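Local coordinates for protein 2-dehydropantoate 2-reductase, putative (Enterococcus faecalis, PDB 2EW2) that probably catalyses the NADPH-dependent reduction of 2-dehydropantoate (ketopantoate) to (R)-pantoate, a step in pantothenate biosynthesis, at residues Leu18-His23 and Leu47-Asn52; Asp76-Leu81 and Glu100-Leu105. One frame throughout, in Å; residues are numbered along the deposited sequence.

Contact 1: Leu18-His23 and Leu47-Asn52; sequences LGIMLH and LIADFN
SE of selenomethionine M21 approaches the F51 ring obliquely, nearest its CZ, in a Met-aromatic contact: it lies 5.3 Å from the centroid of the F51 ring and 72° off the ring normal. The contact belongs to the Rossmann-type nucleotide-binding domain, where helix 13-24, whose first turn carries the end of what appears to be a GxGxxG motif, packs nearly at right angles (93°) against strand 47-51 of a small second sheet. F51 points toward the helix, and with CG anti to the backbone N (chi1 -157°) its CE2-CZ edge is met near the ring plane by two neighbours. M21 CG touches F51 CZ at 3.7 Å. I20 CG2 meets F51 CE2 at 3.9 Å, the two side chains running past each other in opposite senses.

I20 fills the middle of the interface with its other branch. CG1 rests on L47 CD2 at 3.7 Å, while the chain runs on, extended at chi2, to place CD1 between L47 and A49. The contact is wholly apolar; V56 of strand 54-58 also touches I20 and F51. Packing is tightest at the extended end of I20, where CD1 stands 3.3 Å from A49 CB, closer than usual van der Waals contact.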
loop_
_atom_site.group_PDB
_atom_site.type_symbol
_atom_site.label_atom_id
_atom_site.label_comp_id
_atom_site.label_asym_id
_atom_site.label_seq_id
_atom_site.Cartn_x
_atom_site.Cartn_y
_atom_site.Cartn_z
ATOM N N LEU B 18 -1.519 31.814 -25.583
ATOM C CA LEU B 18 -2.399 31.268 -26.610
ATOM C C LEU B 18 -3.451 32.302 -27.014
ATOM O O LEU B 18 -3.735 32.472 -28.199
ATOM C CB LEU B 18 -3.065 29.956 -26.142
ATOM C CG LEU B 18 -2.171 28.786 -25.689
ATOM C CD1 LEU B 18 -2.879 27.442 -25.827
ATOM C CD2 LEU B 18 -0.829 28.745 -26.381
ATOM N N GLY B 19 -4.012 33.002 -26.036
ATOM C CA GLY B 19 -5.016 34.024 -26.312
ATOM C C GLY B 19 -4.542 35.142 -27.232
ATOM O O GLY B 19 -5.201 35.463 -28.227
ATOM N N ILE B 20 -3.418 35.753 -26.876
ATOM C CA ILE B 20 -2.803 36.810 -27.682
ATOM C C ILE B 20 -2.516 36.364 -29.121
ATOM O O ILE B 20 -2.868 37.060 -30.070
ATOM C CB ILE B 20 -1.482 37.324 -27.042
ATOM C CG1 ILE B 20 -1.801 38.140 -25.788
ATOM C CG2 ILE B 20 -0.712 38.215 -28.049
ATOM C CD1 ILE B 20 -0.611 38.426 -24.881
HETATM N N MSE B 21 -1.858 35.216 -29.254
HETATM C CA MSE B 21 -1.420 34.700 -30.538
HETATM C C MSE B 21 -2.600 34.308 -31.430
HETATM O O MSE B 21 -2.591 34.586 -32.625
HETATM C CB MSE B 21 -0.454 33.532 -30.332
HETATM C CG MSE B 21 0.841 33.933 -29.610
HETATM SE SE MSE B 21 2.129 32.455 -29.474
HETATM C CE MSE B 21 2.653 32.319 -31.320
ATOM N N LEU B 22 -3.620 33.675 -30.843
ATOM C CA LEU B 22 -4.842 33.348 -31.585
ATOM C C LEU B 22 -5.639 34.602 -31.966
ATOM O O LEU B 22 -6.314 34.625 -32.997
ATOM C CB LEU B 22 -5.710 32.364 -30.790
ATOM C CG LEU B 22 -5.173 30.929 -30.718
ATOM C CD1 LEU B 22 -5.873 30.146 -29.594
ATOM C CD2 LEU B 22 -5.313 30.213 -32.081
ATOM N N HIS B 23 -5.551 35.633 -31.131
ATOM C CA HIS B 23 -6.160 36.923 -31.411
ATOM C C HIS B 23 -5.445 37.585 -32.593
ATOM O O HIS B 23 -6.088 38.129 -33.494
ATOM C CB HIS B 23 -6.125 37.821 -30.167
ATOM C CG HIS B 23 -6.585 39.228 -30.420
ATOM N ND1 HIS B 23 -7.913 39.560 -30.602
ATOM C CD2 HIS B 23 -5.892 40.390 -30.506
ATOM C CE1 HIS B 23 -8.017 40.863 -30.792
ATOM N NE2 HIS B 23 -6.805 41.389 -30.743
ATOM N N LEU B 47 -4.993 42.929 -22.235
ATOM C CA LEU B 47 -3.944 41.996 -21.836
ATOM C C LEU B 47 -2.637 42.454 -22.450
ATOM O O LEU B 47 -2.529 42.564 -23.670
ATOM C CB LEU B 47 -4.286 40.570 -22.288
ATOM C CG LEU B 47 -3.236 39.454 -22.154
ATOM C CD1 LEU B 47 -2.752 39.281 -20.701
ATOM C CD2 LEU B 47 -3.782 38.142 -22.713
ATOM N N ILE B 48 -1.642 42.700 -21.601
ATOM C CA ILE B 48 -0.376 43.270 -22.032
ATOM C C ILE B 48 0.704 42.211 -21.985
ATOM O O ILE B 48 0.924 41.580 -20.940
ATOM C CB ILE B 48 0.033 44.490 -21.156
ATOM C CG1 ILE B 48 -1.020 45.596 -21.280
ATOM C CG2 ILE B 48 1.433 45.027 -21.559
ATOM C CD1 ILE B 48 -0.855 46.704 -20.270
ATOM N N ALA B 49 1.365 42.022 -23.128
ATOM C CA ALA B 49 2.473 41.095 -23.238
ATOM C C ALA B 49 3.771 41.804 -23.606
ATOM O O ALA B 49 3.792 42.684 -24.472
ATOM C CB ALA B 49 2.172 40.028 -24.254
ATOM N N ASP B 50 4.841 41.427 -22.916
ATOM C CA ASP B 50 6.181 41.689 -23.386
ATOM C C ASP B 50 6.542 40.484 -24.236
ATOM O O ASP B 50 6.998 39.459 -23.732
ATOM C CB ASP B 50 7.149 41.875 -22.214
ATOM C CG ASP B 50 8.592 42.014 -22.662
ATOM O OD1 ASP B 50 8.862 42.040 -23.892
ATOM O OD2 ASP B 50 9.464 42.085 -21.776
ATOM N N PHE B 51 6.314 40.633 -25.536
ATOM C CA PHE B 51 6.335 39.537 -26.480
ATOM C C PHE B 51 7.617 39.625 -27.292
ATOM O O PHE B 51 7.697 40.418 -28.224
ATOM C CB PHE B 51 5.124 39.677 -27.415
ATOM C CG PHE B 51 4.689 38.400 -28.065
ATOM C CD1 PHE B 51 5.603 37.397 -28.368
ATOM C CD2 PHE B 51 3.346 38.209 -28.389
ATOM C CE1 PHE B 51 5.201 36.220 -28.980
ATOM C CE2 PHE B 51 2.928 37.034 -29.004
ATOM C CZ PHE B 51 3.859 36.035 -29.300
ATOM N N ASN B 52 8.609 38.812 -26.936
ATOM C CA ASN B 52 9.924 38.839 -27.582
ATOM C C ASN B 52 10.510 40.264 -27.670
ATOM O O ASN B 52 10.927 40.709 -28.747
ATOM C CB ASN B 52 9.870 38.197 -28.986
ATOM C CG ASN B 52 9.298 36.772 -28.988
ATOM O OD1 ASN B 52 8.790 36.320 -30.008
ATOM N ND2 ASN B 52 9.392 36.066 -27.864
#

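Contact 2: Asp76-Leu81 and Glu100-Leu105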
loop_
_atom_site.group_PDB
_atom_site.type_symbol
_atom_site.label_atom_id
_atom_site.label_comp_id
_atom_site.label_asym_id
_atom_site.label_seq_id
_atom_site.Cartn_x
_atom_site.Cartn_y
_atom_site.Cartn_z
ATOM N N ASP B 76 -16.658 27.600 -30.620
ATOM C CA ASP B 76 -16.272 26.405 -31.350
ATOM C C ASP B 76 -15.270 25.552 -30.559
ATOM O O ASP B 76 -15.259 24.331 -30.677
ATOM C CB ASP B 76 -15.650 26.806 -32.694
ATOM C CG ASP B 76 -16.548 27.764 -33.498
ATOM O OD1 ASP B 76 -17.709 27.391 -33.754
ATOM O OD2 ASP B 76 -16.102 28.875 -33.863
ATOM N N LEU B 77 -14.398 26.210 -29.796
ATOM C CA LEU B 77 -13.270 25.529 -29.139
ATOM C C LEU B 77 -13.059 26.109 -27.770
ATOM O O LEU B 77 -13.067 27.325 -27.602
ATOM C CB LEU B 77 -11.967 25.668 -29.944
ATOM C CG LEU B 77 -10.664 25.072 -29.364
ATOM C CD1 LEU B 77 -10.746 23.538 -29.288
ATOM C CD2 LEU B 77 -9.429 25.515 -30.170
ATOM N N ILE B 78 -12.868 25.236 -26.791
ATOM C CA ILE B 78 -12.407 25.663 -25.481
ATOM C C ILE B 78 -11.028 25.040 -25.277
ATOM O O ILE B 78 -10.839 23.847 -25.530
ATOM C CB ILE B 78 -13.368 25.244 -24.334
ATOM C CG1 ILE B 78 -14.762 25.854 -24.543
ATOM C CG2 ILE B 78 -12.815 25.701 -22.929
ATOM C CD1 ILE B 78 -15.837 25.211 -23.651
ATOM N N ILE B 79 -10.070 25.867 -24.867
ATOM C CA ILE B 79 -8.747 25.388 -24.518
ATOM C C ILE B 79 -8.655 25.345 -22.999
ATOM O O ILE B 79 -8.760 26.372 -22.340
ATOM C CB ILE B 79 -7.607 26.262 -25.095
ATOM C CG1 ILE B 79 -7.660 26.233 -26.626
ATOM C CG2 ILE B 79 -6.244 25.733 -24.564
ATOM C CD1 ILE B 79 -6.929 27.403 -27.333
ATOM N N ALA B 80 -8.478 24.140 -22.462
ATOM C CA ALA B 80 -8.451 23.918 -21.022
ATOM C C ALA B 80 -7.024 24.005 -20.461
ATOM O O ALA B 80 -6.167 23.201 -20.821
ATOM C CB ALA B 80 -9.057 22.558 -20.698
ATOM N N LEU B 81 -6.792 24.984 -19.583
ATOM C CA LEU B 81 -5.527 25.134 -18.868
ATOM C C LEU B 81 -5.688 25.273 -17.348
ATOM O O LEU B 81 -4.692 25.374 -16.625
ATOM C CB LEU B 81 -4.739 26.322 -19.424
ATOM C CG LEU B 81 -4.110 26.015 -20.784
ATOM C CD1 LEU B 81 -4.104 27.234 -21.674
ATOM C CD2 LEU B 81 -2.689 25.442 -20.587
ATOM N N GLU B 100 -23.462 21.315 -28.796
ATOM C CA GLU B 100 -23.134 20.008 -29.347
ATOM C C GLU B 100 -21.938 20.063 -30.281
ATOM O O GLU B 100 -21.282 19.051 -30.481
ATOM C CB GLU B 100 -24.339 19.443 -30.124
ATOM C CG GLU B 100 -25.176 20.541 -30.810
ATOM C CD GLU B 100 -26.013 20.032 -31.959
ATOM O OE1 GLU B 100 -26.450 18.857 -31.915
ATOM O OE2 GLU B 100 -26.225 20.821 -32.915
ATOM N N LYS B 101 -21.672 21.229 -30.874
ATOM C CA LYS B 101 -20.555 21.385 -31.815
ATOM C C LYS B 101 -19.250 21.897 -31.158
ATOM O O LYS B 101 -18.251 22.074 -31.838
ATOM C CB LYS B 101 -20.955 22.289 -33.003
ATOM C CG LYS B 101 -22.161 21.758 -33.839
ATOM C CD LYS B 101 -22.457 22.684 -35.036
ATOM C CE LYS B 101 -23.515 22.101 -36.020
ATOM N NZ LYS B 101 -23.176 20.726 -36.550
ATOM N N THR B 102 -19.266 22.143 -29.852
ATOM C CA THR B 102 -18.094 22.643 -29.150
ATOM C C THR B 102 -17.065 21.543 -28.878
ATOM O O THR B 102 -17.426 20.473 -28.413
ATOM C CB THR B 102 -18.483 23.337 -27.844
ATOM O OG1 THR B 102 -19.430 24.372 -28.127
ATOM C CG2 THR B 102 -17.262 23.973 -27.205
ATOM N N TYR B 103 -15.798 21.814 -29.192
ATOM C CA TYR B 103 -14.696 20.916 -28.884
ATOM C C TYR B 103 -13.875 21.494 -27.745
ATOM O O TYR B 103 -13.879 22.707 -27.517
ATOM C CB TYR B 103 -13.795 20.729 -30.108
ATOM C CG TYR B 103 -14.340 19.769 -31.146
ATOM C CD1 TYR B 103 -15.433 20.112 -31.958
ATOM C CD2 TYR B 103 -13.737 18.509 -31.343
ATOM C CE1 TYR B 103 -15.917 19.201 -32.935
ATOM C CE2 TYR B 103 -14.207 17.619 -32.295
ATOM C CZ TYR B 103 -15.283 17.971 -33.094
ATOM O OH TYR B 103 -15.736 17.053 -34.020
ATOM N N VAL B 104 -13.197 20.624 -27.005
ATOM C CA VAL B 104 -12.244 21.078 -25.985
ATOM C C VAL B 104 -10.860 20.473 -26.281
ATOM O O VAL B 104 -10.737 19.285 -26.661
ATOM C CB VAL B 104 -12.727 20.745 -24.524
ATOM C CG1 VAL B 104 -12.986 19.249 -24.379
ATOM C CG2 VAL B 104 -11.698 21.206 -23.460
ATOM N N LEU B 105 -9.835 21.308 -26.153
ATOM C CA LEU B 105 -8.450 20.869 -26.239
ATOM C C LEU B 105 -7.877 20.955 -24.836
ATOM O O LEU B 105 -7.679 22.049 -24.296
ATOM C CB LEU B 105 -7.615 21.739 -27.197
ATOM C CG LEU B 105 -6.096 21.453 -27.198
ATOM C CD1 LEU B 105 -5.775 20.007 -27.652
ATOM C CD2 LEU B 105 -5.313 22.477 -28.017
#
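Four backbone hydrogen bonds join D76-A80 to Y103-L105 as neighbouring parallel strands, the two ends of a beta-alpha-beta crossover whose helix is 84-94, within the Rossmann-type sheet. I78 is gripped through both its polar backbone atoms: its N donates to Y103 O at 2.8 Å, and its O accepts L105 N at 2.8 Å, with the donor nearly in line with the carbonyl. The ladder is extended at one end by Y103 N to D76 O (3.0 Å, almost straight at 177°) and at the other by A80 N to L105 O (2.9 Å). The same carbonyls Y103 O, I78 O and L105 O also take CA-H...O contacts, the shortest from V104 CA to I78 O at 3.1 Å.

The carboxylate of D76 has its partner in the next strand, where OD2 accepts K5 N. On the face shared by I78 and V104, covered by F91 of helix 84-94, I78 CD1 packs against T102 CG2 at 4.0 Å, while T102 OG1 is hydrogen-bonded to T99 N and V75 O. On the other face, L77 chi1 177° together with chi2 66° carries CD1 toward the neighbouring strand, 4.2 Å from both Y103 CB and L105 CB.

Helix 13-24 ties the two contacts together, since different sides of it serve different sheets. In contact 1, I20, with M21 beside it, meets strand 47-51, whereas L18 and L22 of the same segment pack on I79 of contact 2: L22 CD1 lies 3.7 Å from I79 CD1, and L18 CD1 lies 4.0 Å from I79 CG2. The helix is thus held between the central sheet and the smaller one, with the centres of the contacts about 20 Å apart. Along the chain contact 1 precedes contact 2. Both contacts lie away from the magnesium-binding E311; the L47 and I79 side chains lie close to the glycine-rich turn that probably receives NADPH but make no contact with it.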